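Local coordinates for protein fervidolysin (Fervidobacterium pennivorans, PDB 1R6V) that degrades keratin into peptides as a calcium-binding subtilisin-like serine protease, which lets its bacterium grow on native feathers, at residues A[241-244]-A[248-251]; A[179-184]-A[231-236]; A[59-64]-A[252-257]; A[279-284]-A[305-310]; A[21-26]-A[269-274]. The protein carries 1 engineered substitution. All coordinates share one frame; numbering follows the deposited sequence.

Interaction 1 of 5, residues A[241-244]-A[248-251]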
# COMPACT_ATOMS: atom_id res chain seq x y z
N ASN A 241 15.51 7.01 -9.66
CA ASN A 241 14.79 7.13 -10.92
C ASN A 241 13.85 8.33 -10.87
O ASN A 241 12.94 8.46 -11.69
CB ASN A 241 13.98 5.86 -11.20
CG ASN A 241 12.95 5.57 -10.12
OD1 ASN A 241 12.84 6.31 -9.14
ND2 ASN A 241 12.20 4.49 -10.30
N GLY A 242 14.09 9.22 -9.91
CA GLY A 242 13.26 10.40 -9.79
C GLY A 242 12.09 10.24 -8.84
O GLY A 242 11.44 11.24 -8.50
N TYR A 243 11.81 9.02 -8.39
CA TYR A 243 10.69 8.81 -7.47
C TYR A 243 11.01 9.61 -6.21
O TYR A 243 12.10 9.48 -5.65
CB TYR A 243 10.53 7.33 -7.11
CG TYR A 243 9.37 7.09 -6.18
CD1 TYR A 243 8.09 7.55 -6.51
CD2 TYR A 243 9.53 6.40 -4.98
CE1 TYR A 243 7.00 7.34 -5.67
CE2 TYR A 243 8.45 6.18 -4.13
CZ TYR A 243 7.18 6.66 -4.48
OH TYR A 243 6.12 6.46 -3.63
N VAL A 244 10.05 10.41 -5.74
CA VAL A 244 10.27 11.26 -4.57
C VAL A 244 10.19 10.54 -3.23
O VAL A 244 10.55 11.12 -2.21
CB VAL A 244 9.30 12.48 -4.56
CG1 VAL A 244 9.51 13.30 -5.82
CG2 VAL A 244 7.84 12.01 -4.47
N TYR A 248 7.04 11.55 0.48
CA TYR A 248 6.67 12.76 -0.25
C TYR A 248 5.42 12.55 -1.11
O TYR A 248 4.67 13.50 -1.34
CB TYR A 248 7.86 13.28 -1.08
CG TYR A 248 8.95 13.88 -0.21
CD1 TYR A 248 10.08 13.14 0.13
CD2 TYR A 248 8.82 15.16 0.31
CE1 TYR A 248 11.07 13.68 0.98
CE2 TYR A 248 9.79 15.71 1.16
CZ TYR A 248 10.91 14.96 1.49
OH TYR A 248 11.86 15.50 2.32
N VAL A 249 5.19 11.33 -1.58
CA VAL A 249 3.96 11.06 -2.34
C VAL A 249 2.77 11.25 -1.38
O VAL A 249 1.77 11.87 -1.74
CB VAL A 249 3.94 9.62 -2.91
CG1 VAL A 249 2.54 9.31 -3.48
CG2 VAL A 249 4.99 9.50 -4.04
N ALA A 250 2.87 10.71 -0.16
CA ALA A 250 1.81 10.89 0.81
C ALA A 250 1.55 12.39 1.03
O ALA A 250 0.40 12.84 1.09
CB ALA A 250 2.17 10.19 2.15
N ALA A 251 2.63 13.17 1.15
CA ALA A 251 2.48 14.62 1.32
C ALA A 251 1.73 15.22 0.13
O ALA A 251 0.88 16.08 0.30
CB ALA A 251 3.85 15.29 1.44
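Y243 and V244 pack against Y248 and V249 in a local apolar contact. It joins the loop that leads into helix 246-258 to the first turn of that helix, within the catalytic domain. V244 touches both helix residues with one methyl. Its CG2 lies 3.6 Å from Y248 CB and 3.8 Å from V249 CG2. The Y248 side chain starts toward the loop, but its ring then turns away. The ring meets the loop at its edge, where V244 O lies close to the ring plane, 3.1 Å from Y248 CD1. Y243, just before V244, adds its ring. With CG anti to the backbone N (chi1 -179°), its ring reaches across to V249, and the two side chains cross at about a right angle. V249 CG2 meets the hydroxyl end of the ring obliquely, 3.3 Å from Y243 OH and 3.4 Å from Y243 CE1. The hydroxyl of Y243 is hydrogen-bonded to D246 at the start of the helix, which ties the ring to the same helix by a polar link. Before it, an Asx turn shapes the loop: N241 OD1 accepts from Y243 N at 3.0 Å. Around the contact, G242 and V244 make backbone bonds to D233 and I231, after strand 225-230. M277 of helix 275-286 touches Y243 and V249, and V56 of strand 54-59 touches Y248.

Interaction 2 of 5, residues A[179-184]-A[231-236]; sequences GYRPAF and IFDDPA
D233 OD1 accepts two hydrogen bonds, one from R181 NH2 at 3.0 Å and one from its neighbour's backbone, D234 N, at 2.6 Å. The two donors use different lone pairs: the arginine takes the syn one and the amide the anti one. The second carboxylate oxygen completes a side-on salt bridge. R181 NE reaches D233 OD2 at 2.9 Å, again through the syn lone pair, with an N-H...O angle of 171°. Guanidinium and carboxylate are nearly coplanar, their planes 17° apart, so two almost straight bonds hold the two groups in nearly one plane. The arginine chain is extended from CG to NE, and this carries its NE edge to the aspartate. OD2 also accepts a hydrogen bond from a water, which in turn accepts from A183 N at 2.9 Å. F184 flanks the pair: its CD1 lies 3.6 Å above one face of the R181 guanidinium, while the ring edge at CE1 points at D233 OD2. The bonds that satisfy the aspartate should favour its charged form. R181 has further partners in E186, by a salt bridge, and Y196, by a cation-pi contact. The next residue, D234, is the N-cap of helix 235-238, with OD1 accepting from A236 N at 2.8 Å. The arrangement is a bidentate, side-on arginine-aspartate salt bridge. It ties the two-stranded antiparallel ribbon 179-181/186-188 to the loop that follows parallel strand 225-230 of the subtilase core.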
# COMPACT_ATOMS: atom_id res chain seq x y z
N GLY A 179 -0.42 23.68 -8.62
CA GLY A 179 -0.10 22.33 -8.20
C GLY A 179 0.95 22.28 -7.11
O GLY A 179 1.26 23.30 -6.49
N TYR A 180 1.53 21.10 -6.91
CA TYR A 180 2.50 20.90 -5.85
C TYR A 180 3.64 19.94 -6.23
O TYR A 180 3.43 18.91 -6.88
CB TYR A 180 1.75 20.38 -4.61
CG TYR A 180 2.52 20.31 -3.31
CD1 TYR A 180 3.12 21.44 -2.77
CD2 TYR A 180 2.60 19.11 -2.61
CE1 TYR A 180 3.79 21.37 -1.54
CE2 TYR A 180 3.25 19.03 -1.39
CZ TYR A 180 3.85 20.16 -0.86
OH TYR A 180 4.50 20.07 0.35
N ARG A 181 4.85 20.31 -5.82
CA ARG A 181 6.07 19.54 -6.04
C ARG A 181 6.53 19.22 -4.61
O ARG A 181 7.35 19.94 -4.02
CB ARG A 181 7.10 20.42 -6.75
CG ARG A 181 8.36 19.73 -7.21
CD ARG A 181 9.33 20.76 -7.77
NE ARG A 181 10.49 20.11 -8.37
CZ ARG A 181 11.53 20.76 -8.88
NH1 ARG A 181 11.57 22.09 -8.86
NH2 ARG A 181 12.53 20.08 -9.42
N PRO A 182 6.01 18.12 -4.04
CA PRO A 182 6.36 17.74 -2.67
C PRO A 182 7.82 17.57 -2.29
O PRO A 182 8.19 17.85 -1.16
CB PRO A 182 5.53 16.47 -2.43
CG PRO A 182 5.37 15.89 -3.81
CD PRO A 182 5.15 17.11 -4.69
N ALA A 183 8.66 17.14 -3.23
CA ALA A 183 10.07 16.93 -2.92
C ALA A 183 10.72 18.17 -2.33
O ALA A 183 11.65 18.08 -1.53
CB ALA A 183 10.82 16.49 -4.17
N PHE A 184 10.22 19.34 -2.73
CA PHE A 184 10.79 20.59 -2.25
C PHE A 184 9.76 21.51 -1.63
O PHE A 184 10.01 22.70 -1.44
CB PHE A 184 11.48 21.30 -3.41
CG PHE A 184 12.52 20.47 -4.09
CD1 PHE A 184 12.20 19.71 -5.22
CD2 PHE A 184 13.81 20.40 -3.59
CE1 PHE A 184 13.15 18.90 -5.83
CE2 PHE A 184 14.77 19.59 -4.19
CZ PHE A 184 14.44 18.84 -5.32
N ILE A 231 5.46 13.51 -8.48
CA ILE A 231 6.03 12.45 -7.68
C ILE A 231 7.19 11.72 -8.36
O ILE A 231 7.87 10.90 -7.72
CB ILE A 231 4.96 11.46 -7.15
CG1 ILE A 231 4.27 10.72 -8.31
CG2 ILE A 231 3.94 12.24 -6.33
CD1 ILE A 231 3.72 9.34 -7.85
N PHE A 232 7.39 12.01 -9.65
CA PHE A 232 8.54 11.53 -10.40
C PHE A 232 9.14 12.84 -10.87
O PHE A 232 8.65 13.49 -11.79
CB PHE A 232 8.16 10.61 -11.56
CG PHE A 232 7.90 9.22 -11.11
CD1 PHE A 232 6.62 8.84 -10.71
CD2 PHE A 232 8.95 8.32 -10.95
CE1 PHE A 232 6.39 7.58 -10.14
CE2 PHE A 232 8.73 7.06 -10.38
CZ PHE A 232 7.45 6.69 -9.97
N ASP A 233 10.18 13.23 -10.14
CA ASP A 233 10.88 14.48 -10.36
C ASP A 233 12.15 14.25 -11.18
O ASP A 233 12.33 13.17 -11.77
CB ASP A 233 11.19 15.05 -8.96
CG ASP A 233 11.24 16.57 -8.93
OD1 ASP A 233 12.05 17.15 -9.69
OD2 ASP A 233 10.48 17.19 -8.15
N ASP A 234 13.03 15.25 -11.22
CA ASP A 234 14.28 15.13 -11.97
C ASP A 234 15.26 14.26 -11.18
O ASP A 234 15.69 14.64 -10.10
CB ASP A 234 14.90 16.52 -12.17
CG ASP A 234 16.10 16.49 -13.10
OD1 ASP A 234 16.75 15.44 -13.24
OD2 ASP A 234 16.40 17.55 -13.69
N PRO A 235 15.62 13.08 -11.71
CA PRO A 235 16.55 12.21 -10.98
C PRO A 235 17.89 12.86 -10.65
O PRO A 235 18.61 12.39 -9.77
CB PRO A 235 16.71 11.01 -11.91
CG PRO A 235 16.42 11.56 -13.26
CD PRO A 235 15.25 12.48 -13.01
N ALA A 236 18.21 13.95 -11.34
CA ALA A 236 19.46 14.65 -11.08
C ALA A 236 19.33 15.44 -9.79
O ALA A 236 20.32 15.76 -9.14
CB ALA A 236 19.79 15.58 -12.25
O HOH W 1 8.32 16.73 -6.13

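Interaction 3 of 5, residues A[59-64]-A[252-257]; sequences LPQIKV and GIIWAT
I254 points from its helix straight at the turn 59-64 and is met by two side chains, Q61 and I62, both of which also leave their backbone toward the helix. Each crosses I254 obliquely. Q61 lies against the CG1 and CG2 side of I254 with the aliphatic part of its chain, which is bent at chi2. The model brings Q61 CG and I254 CG2 too close together here, so the fine detail of this packing is doubtful. Farther out, I254 CD1 reaches I62, whose CG2 lies 4.1 Å away, a methyl-to-methyl contact. The chi2 of I254, near 53°, swings CD1 toward this partner, while CG2 stays anti to the backbone N.

The turn that presents Q61 and I62 links two antiparallel strands of the prodomain. L59 O accepts from I62 N and from V64 N, each at 3.2 Å, and the two donors come from opposite faces of its plane. K63 and V64 both face L59, which makes a G1 beta bulge. On the helix side, T257 OG1 bonds back to I253 O at 2.9 Å.

Here the propeptide meets the catalytic domain, as in subtilisin, where the prodomain sheet packs on two parallel surface helices. The end of strand 54-59 and the turn after it rest on helix 246-258. L59 touches A250 and A251 there, and Y283 of the adjacent helix 275-286 touches Q61.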
# COMPACT_ATOMS: atom_id res chain seq x y z
N LEU A 59 3.81 15.04 8.54
CA LEU A 59 2.50 14.93 7.89
C LEU A 59 1.48 14.63 8.97
O LEU A 59 1.02 13.51 9.11
CB LEU A 59 2.52 13.79 6.88
CG LEU A 59 3.38 14.08 5.65
CD1 LEU A 59 3.43 12.83 4.78
CD2 LEU A 59 2.79 15.27 4.88
N PRO A 60 1.12 15.64 9.76
CA PRO A 60 0.14 15.41 10.83
C PRO A 60 -1.21 14.87 10.42
O PRO A 60 -1.85 14.18 11.22
CB PRO A 60 0.09 16.77 11.56
CG PRO A 60 0.47 17.75 10.51
CD PRO A 60 1.54 17.06 9.70
N GLN A 61 -1.64 15.15 9.18
CA GLN A 61 -2.93 14.67 8.69
C GLN A 61 -3.05 13.15 8.75
O GLN A 61 -4.16 12.63 8.90
CB GLN A 61 -3.21 15.17 7.27
CG GLN A 61 -1.99 15.56 6.51
CD GLN A 61 -1.54 16.98 6.82
OE1 GLN A 61 -2.21 17.97 6.48
NE2 GLN A 61 -0.41 17.09 7.44
N ILE A 62 -1.92 12.44 8.62
CA ILE A 62 -1.93 10.98 8.73
C ILE A 62 -0.92 10.51 9.79
O ILE A 62 -0.49 9.35 9.81
CB ILE A 62 -1.63 10.24 7.38
CG1 ILE A 62 -0.26 10.64 6.84
CG2 ILE A 62 -2.75 10.54 6.36
CD1 ILE A 62 0.17 9.82 5.59
N LYS A 63 -0.56 11.42 10.69
CA LYS A 63 0.37 11.11 11.78
C LYS A 63 1.63 10.35 11.35
O LYS A 63 1.93 9.26 11.84
CB LYS A 63 -0.36 10.32 12.87
CG LYS A 63 -1.39 11.13 13.65
CD LYS A 63 -2.16 10.21 14.59
CE LYS A 63 -2.95 10.98 15.64
NZ LYS A 63 -2.05 11.77 16.53
N VAL A 64 2.39 10.97 10.45
CA VAL A 64 3.62 10.40 9.93
C VAL A 64 4.73 11.42 10.00
O VAL A 64 4.51 12.61 9.79
CB VAL A 64 3.49 9.96 8.45
CG1 VAL A 64 4.87 9.69 7.85
CG2 VAL A 64 2.64 8.70 8.36
N GLY A 252 2.08 14.78 -1.08
CA GLY A 252 1.41 15.29 -2.27
C GLY A 252 -0.07 14.90 -2.34
O GLY A 252 -0.91 15.69 -2.78
N ILE A 253 -0.38 13.67 -1.92
CA ILE A 253 -1.76 13.19 -1.93
C ILE A 253 -2.57 13.95 -0.89
O ILE A 253 -3.71 14.35 -1.14
CB ILE A 253 -1.83 11.68 -1.63
CG1 ILE A 253 -1.38 10.90 -2.88
CG2 ILE A 253 -3.25 11.25 -1.22
CD1 ILE A 253 -1.16 9.41 -2.62
N ILE A 254 -1.96 14.17 0.27
CA ILE A 254 -2.65 14.93 1.32
C ILE A 254 -2.88 16.38 0.85
O ILE A 254 -3.96 16.95 1.04
CB ILE A 254 -1.82 14.94 2.63
CG1 ILE A 254 -2.09 13.67 3.47
CG2 ILE A 254 -2.28 16.12 3.51
CD1 ILE A 254 -1.93 12.34 2.76
N TRP A 255 -1.86 16.98 0.24
CA TRP A 255 -1.97 18.34 -0.26
C TRP A 255 -3.11 18.43 -1.29
O TRP A 255 -3.96 19.32 -1.23
CB TRP A 255 -0.66 18.75 -0.94
CG TRP A 255 -0.53 20.20 -1.24
CD1 TRP A 255 0.06 21.16 -0.45
CD2 TRP A 255 -0.96 20.88 -2.43
NE1 TRP A 255 0.03 22.38 -1.09
CE2 TRP A 255 -0.59 22.24 -2.30
CE3 TRP A 255 -1.62 20.46 -3.60
CZ2 TRP A 255 -0.87 23.19 -3.30
CZ3 TRP A 255 -1.89 21.42 -4.60
CH2 TRP A 255 -1.52 22.76 -4.43
N ALA A 256 -3.13 17.49 -2.23
CA ALA A 256 -4.16 17.50 -3.27
C ALA A 256 -5.57 17.37 -2.68
O ALA A 256 -6.51 18.03 -3.13
CB ALA A 256 -3.92 16.37 -4.26
N THR A 257 -5.70 16.49 -1.70
CA THR A 257 -6.99 16.28 -1.04
C THR A 257 -7.42 17.55 -0.31
O THR A 257 -8.56 18.01 -0.42
CB THR A 257 -6.89 15.15 -0.00
OG1 THR A 257 -6.55 13.92 -0.67
CG2 THR A 257 -8.22 14.97 0.75

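Interaction 4 of 5, residues A[279-284]-A[305-310]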
# COMPACT_ATOMS: atom_id res chain seq x y z
N GLU A 279 -2.42 4.70 4.41
CA GLU A 279 -3.03 5.80 5.16
C GLU A 279 -3.36 7.00 4.27
O GLU A 279 -4.39 7.64 4.42
CB GLU A 279 -2.11 6.28 6.29
CG GLU A 279 -2.09 5.41 7.51
CD GLU A 279 -3.45 5.31 8.19
OE1 GLU A 279 -3.97 6.32 8.71
OE2 GLU A 279 -4.00 4.21 8.21
N ALA A 280 -2.46 7.31 3.34
CA ALA A 280 -2.68 8.44 2.45
C ALA A 280 -3.85 8.17 1.49
O ALA A 280 -4.68 9.05 1.24
CB ALA A 280 -1.42 8.72 1.67
N PHE A 281 -3.89 6.97 0.93
CA PHE A 281 -4.98 6.62 0.04
C PHE A 281 -6.30 6.61 0.78
O PHE A 281 -7.31 7.08 0.25
CB PHE A 281 -4.73 5.27 -0.62
CG PHE A 281 -4.11 5.38 -1.97
CD1 PHE A 281 -2.81 5.88 -2.11
CD2 PHE A 281 -4.83 5.06 -3.11
CE1 PHE A 281 -2.24 6.07 -3.40
CE2 PHE A 281 -4.28 5.24 -4.40
CZ PHE A 281 -2.98 5.74 -4.54
N ASP A 282 -6.30 6.09 2.00
CA ASP A 282 -7.52 6.02 2.79
C ASP A 282 -7.96 7.43 3.23
O ASP A 282 -9.15 7.70 3.35
CB ASP A 282 -7.32 5.10 4.00
CG ASP A 282 -7.17 3.63 3.61
OD1 ASP A 282 -7.38 3.31 2.40
OD2 ASP A 282 -6.86 2.79 4.49
N TYR A 283 -6.99 8.31 3.46
CA TYR A 283 -7.27 9.70 3.83
C TYR A 283 -8.01 10.37 2.67
O TYR A 283 -9.03 11.04 2.84
CB TYR A 283 -5.97 10.46 4.05
CG TYR A 283 -6.10 11.93 4.38
CD1 TYR A 283 -6.26 12.35 5.70
CD2 TYR A 283 -6.00 12.91 3.39
CE1 TYR A 283 -6.29 13.71 6.02
CE2 TYR A 283 -6.03 14.27 3.69
CZ TYR A 283 -6.18 14.66 5.02
OH TYR A 283 -6.21 15.99 5.34
N ALA A 284 -7.48 10.20 1.47
CA ALA A 284 -8.12 10.80 0.33
C ALA A 284 -9.55 10.25 0.14
O ALA A 284 -10.49 11.01 -0.07
CB ALA A 284 -7.27 10.54 -0.94
N GLN A 305 2.49 -3.71 -7.43
CA GLN A 305 1.39 -4.26 -6.65
C GLN A 305 0.69 -3.09 -5.94
O GLN A 305 -0.53 -3.04 -5.93
CB GLN A 305 1.90 -5.26 -5.62
CG GLN A 305 2.90 -6.28 -6.14
CD GLN A 305 2.24 -7.39 -6.93
OE1 GLN A 305 1.51 -8.21 -6.36
NE2 GLN A 305 2.49 -7.43 -8.24
N TYR A 306 1.45 -2.17 -5.35
CA TYR A 306 0.86 -1.02 -4.64
C TYR A 306 1.30 0.31 -5.24
O TYR A 306 2.45 0.47 -5.63
CB TYR A 306 1.20 -1.08 -3.14
CG TYR A 306 0.70 -2.35 -2.50
CD1 TYR A 306 1.55 -3.44 -2.32
CD2 TYR A 306 -0.65 -2.49 -2.15
CE1 TYR A 306 1.06 -4.65 -1.82
CE2 TYR A 306 -1.14 -3.69 -1.66
CZ TYR A 306 -0.29 -4.76 -1.50
OH TYR A 306 -0.80 -5.95 -1.06
N PRO A 307 0.40 1.33 -5.23
CA PRO A 307 -0.96 1.37 -4.70
C PRO A 307 -2.12 0.65 -5.37
O PRO A 307 -3.21 0.64 -4.82
CB PRO A 307 -1.25 2.87 -4.60
CG PRO A 307 -0.59 3.37 -5.87
CD PRO A 307 0.77 2.63 -5.82
N ALA A 308 -1.92 0.05 -6.54
CA ALA A 308 -3.02 -0.64 -7.23
C ALA A 308 -3.74 -1.66 -6.35
O ALA A 308 -4.96 -1.83 -6.45
CB ALA A 308 -2.50 -1.33 -8.52
N GLY A 309 -2.98 -2.35 -5.50
CA GLY A 309 -3.54 -3.37 -4.63
C GLY A 309 -4.29 -2.93 -3.38
O GLY A 309 -4.82 -3.78 -2.66
N TYR A 310 -4.34 -1.63 -3.09
CA TYR A 310 -5.08 -1.20 -1.90
C TYR A 310 -6.58 -1.26 -2.17
O TYR A 310 -7.04 -0.83 -3.24
CB TYR A 310 -4.69 0.23 -1.51
CG TYR A 310 -3.27 0.36 -0.99
CD1 TYR A 310 -2.44 1.39 -1.43
CD2 TYR A 310 -2.77 -0.53 -0.03
CE1 TYR A 310 -1.14 1.53 -0.94
CE2 TYR A 310 -1.47 -0.39 0.47
CZ TYR A 310 -0.67 0.65 0.00
OH TYR A 310 0.61 0.80 0.50
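F281 lays one face of its ring against P307 and turns the base of the same ring toward Y310. Its chi1 of -95° lies away from the usual staggered values, and the ring is directed from helix 275-286 toward the loop. P307 meets the far end of the ring. Its CB stands over the face, 3.8 Å from the ring centroid and 29° off the normal, which makes a CH-pi contact. The nearest carbons are P307 CB and F281 CZ, 3.4 Å apart, with P307 CG following at 3.6 Å from the same CZ. The peptide bond before P307 is cis. Subtilisins likewise have a cis proline after a tyrosine, close to the S1 pocket.

Y310 comes three residues later, at the end of a type I turn closed by Y310 N to P307 O at 3.1 Å. The turn puts P307 and Y310 on the helix side together. The Y310 ring has its CG beside the backbone N and meets F281 obliquely, centroids 6.0 Å apart and planes at 49°. Y306 CD2 lies over a face of the Y310 ring, and the Y310 hydroxyl is hydrogen-bonded to the backbone of S274.

Carbon alone meets carbon across these two segments. Dispersion and the CH-pi contact therefore join helix and loop, and the hydrogen bond of Y310 lies elsewhere.

Interaction 5 of 5, residues A[21-26]-A[269-274]; sequences FGELRD and GGWGYS
The backbones of 21-26 and 269-274 stay well apart, with E23 CA and G272 CA closest at 8.2 Å, and neither is regular helix or strand, so side chains bridge the interval. W271 does most of the bridging. With its CG anti to the backbone N (chi1 163°), it extends the six-membered ring of its indole toward E23 and R25. R25 CG lies over one face of the indole. R25 CB and NH1 reach the rim, CB 3.6 Å from W271 CZ3 and NH1 3.7 Å from W271 CZ2. The arginine chain bends at chi2 and chi3, and the bends bring the guanidinium to the rim of the indole, where W271 CZ2 lies against its face, with the two planes 39° apart. E23 instead meets the indole edge. Its straight chain brings CD to 4.0 Å from W271 CH2, with carboxylate and ring planes close to perpendicular.

This is a prodomain-to-catalytic-domain contact near the surface. Segment 269-274 runs from strand 263-269 to helix 275-286, where S274 is the N-cap. G269 ends the strand, which in subtilisins borders the substrate cleft, and pairs with E99 of the propeptide.

E23 and R25 also hold each other. R25 NH1 and E23 OE1 form a salt bridge of 2.9 Å, with the oxygen at the edge of the guanidinium and in its plane. E28 also touches W271, and W508, from the Ig-like family region, touches E23.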
# COMPACT_ATOMS: atom_id res chain seq x y z
N PHE A 21 7.29 -3.25 12.36
CA PHE A 21 8.35 -2.82 11.45
C PHE A 21 8.02 -3.24 10.03
O PHE A 21 7.56 -4.36 9.80
CB PHE A 21 9.69 -3.46 11.82
CG PHE A 21 10.37 -2.83 12.99
CD1 PHE A 21 10.51 -3.53 14.18
CD2 PHE A 21 10.93 -1.57 12.87
CE1 PHE A 21 11.22 -2.97 15.26
CE2 PHE A 21 11.63 -1.00 13.93
CZ PHE A 21 11.78 -1.70 15.14
N GLY A 22 8.25 -2.34 9.07
CA GLY A 22 7.98 -2.68 7.69
C GLY A 22 8.97 -3.71 7.20
O GLY A 22 10.17 -3.64 7.51
N GLU A 23 8.50 -4.68 6.42
CA GLU A 23 9.38 -5.73 5.92
C GLU A 23 10.51 -5.18 5.07
O GLU A 23 10.29 -4.32 4.22
CB GLU A 23 8.58 -6.75 5.09
CG GLU A 23 9.45 -7.86 4.51
CD GLU A 23 8.66 -8.93 3.77
OE1 GLU A 23 9.29 -9.87 3.24
OE2 GLU A 23 7.42 -8.82 3.71
N LEU A 24 11.71 -5.68 5.32
CA LEU A 24 12.91 -5.26 4.60
C LEU A 24 13.28 -6.31 3.55
O LEU A 24 13.52 -7.47 3.88
CB LEU A 24 14.06 -5.08 5.59
CG LEU A 24 14.41 -3.66 6.05
CD1 LEU A 24 13.18 -2.83 6.28
CD2 LEU A 24 15.29 -3.73 7.29
N ARG A 25 13.33 -5.88 2.29
CA ARG A 25 13.65 -6.74 1.16
C ARG A 25 14.78 -6.10 0.36
O ARG A 25 14.65 -4.97 -0.08
CB ARG A 25 12.42 -6.86 0.26
CG ARG A 25 12.52 -7.90 -0.82
CD ARG A 25 12.23 -9.26 -0.24
NE ARG A 25 11.36 -10.03 -1.12
CZ ARG A 25 10.28 -10.69 -0.70
NH1 ARG A 25 9.94 -10.67 0.58
NH2 ARG A 25 9.55 -11.38 -1.57
N ASP A 26 15.89 -6.82 0.16
CA ASP A 26 17.00 -6.24 -0.59
C ASP A 26 16.56 -5.66 -1.93
O ASP A 26 15.78 -6.27 -2.66
CB ASP A 26 18.10 -7.28 -0.82
CG ASP A 26 18.77 -7.70 0.46
OD1 ASP A 26 19.25 -6.80 1.19
OD2 ASP A 26 18.81 -8.92 0.75
N GLY A 269 3.91 2.32 -9.30
CA GLY A 269 3.78 1.32 -8.27
C GLY A 269 5.04 0.57 -7.93
O GLY A 269 6.09 0.79 -8.53
N GLY A 270 4.90 -0.33 -6.97
CA GLY A 270 6.02 -1.13 -6.51
C GLY A 270 5.54 -2.26 -5.62
O GLY A 270 4.40 -2.28 -5.17
N TRP A 271 6.44 -3.21 -5.36
CA TRP A 271 6.13 -4.38 -4.53
C TRP A 271 5.76 -4.08 -3.07
O TRP A 271 4.87 -4.71 -2.49
CB TRP A 271 7.33 -5.34 -4.55
CG TRP A 271 7.32 -6.36 -3.45
CD1 TRP A 271 6.66 -7.55 -3.44
CD2 TRP A 271 7.93 -6.24 -2.15
NE1 TRP A 271 6.81 -8.18 -2.23
CE2 TRP A 271 7.59 -7.40 -1.42
CE3 TRP A 271 8.73 -5.27 -1.55
CZ2 TRP A 271 8.02 -7.60 -0.10
CZ3 TRP A 271 9.16 -5.47 -0.23
CH2 TRP A 271 8.80 -6.63 0.47
N GLY A 272 6.44 -3.10 -2.48
CA GLY A 272 6.23 -2.80 -1.07
C GLY A 272 4.88 -2.39 -0.54
O GLY A 272 4.29 -1.44 -1.05
N TYR A 273 4.39 -3.11 0.47
CA TYR A 273 3.11 -2.76 1.11
C TYR A 273 3.51 -1.67 2.08
O TYR A 273 4.26 -1.93 3.03
CB TYR A 273 2.54 -3.92 1.91
CG TYR A 273 1.16 -3.65 2.49
CD1 TYR A 273 0.02 -4.11 1.85
CD2 TYR A 273 1.00 -2.98 3.71
CE1 TYR A 273 -1.24 -3.91 2.39
CE2 TYR A 273 -0.26 -2.78 4.26
CZ TYR A 273 -1.38 -3.26 3.60
OH TYR A 273 -2.63 -3.11 4.14
N SER A 274 3.02 -0.47 1.87
CA SER A 274 3.37 0.66 2.74
C SER A 274 2.20 1.06 3.61
O SER A 274 1.11 1.31 3.10
CB SER A 274 3.80 1.85 1.87
OG SER A 274 3.84 3.07 2.59

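Four of the five contacts use or lead into helices 246-258 and 275-286 of the catalytic domain; interaction 2 lies beside them. Interactions 1 and 3 share helix 246-258, centres about 13 Å apart. Interaction 2 lies about 7 Å from interaction 1 between centres, and backbone bonds from 241-244 to 231-236 join them. Interaction 4 sits on helix 275-286 and touches interaction 3 through I253 and F281. Interaction 5 leads into the same helix and meets interaction 4 where Y306 bonds to G270. Along the chain, interactions 3 and 5 bring propeptide residues to the later catalytic domain. Interactions 2, 1 and 4 follow one another there. The prodomain thus meets the helix that interaction 1 uses.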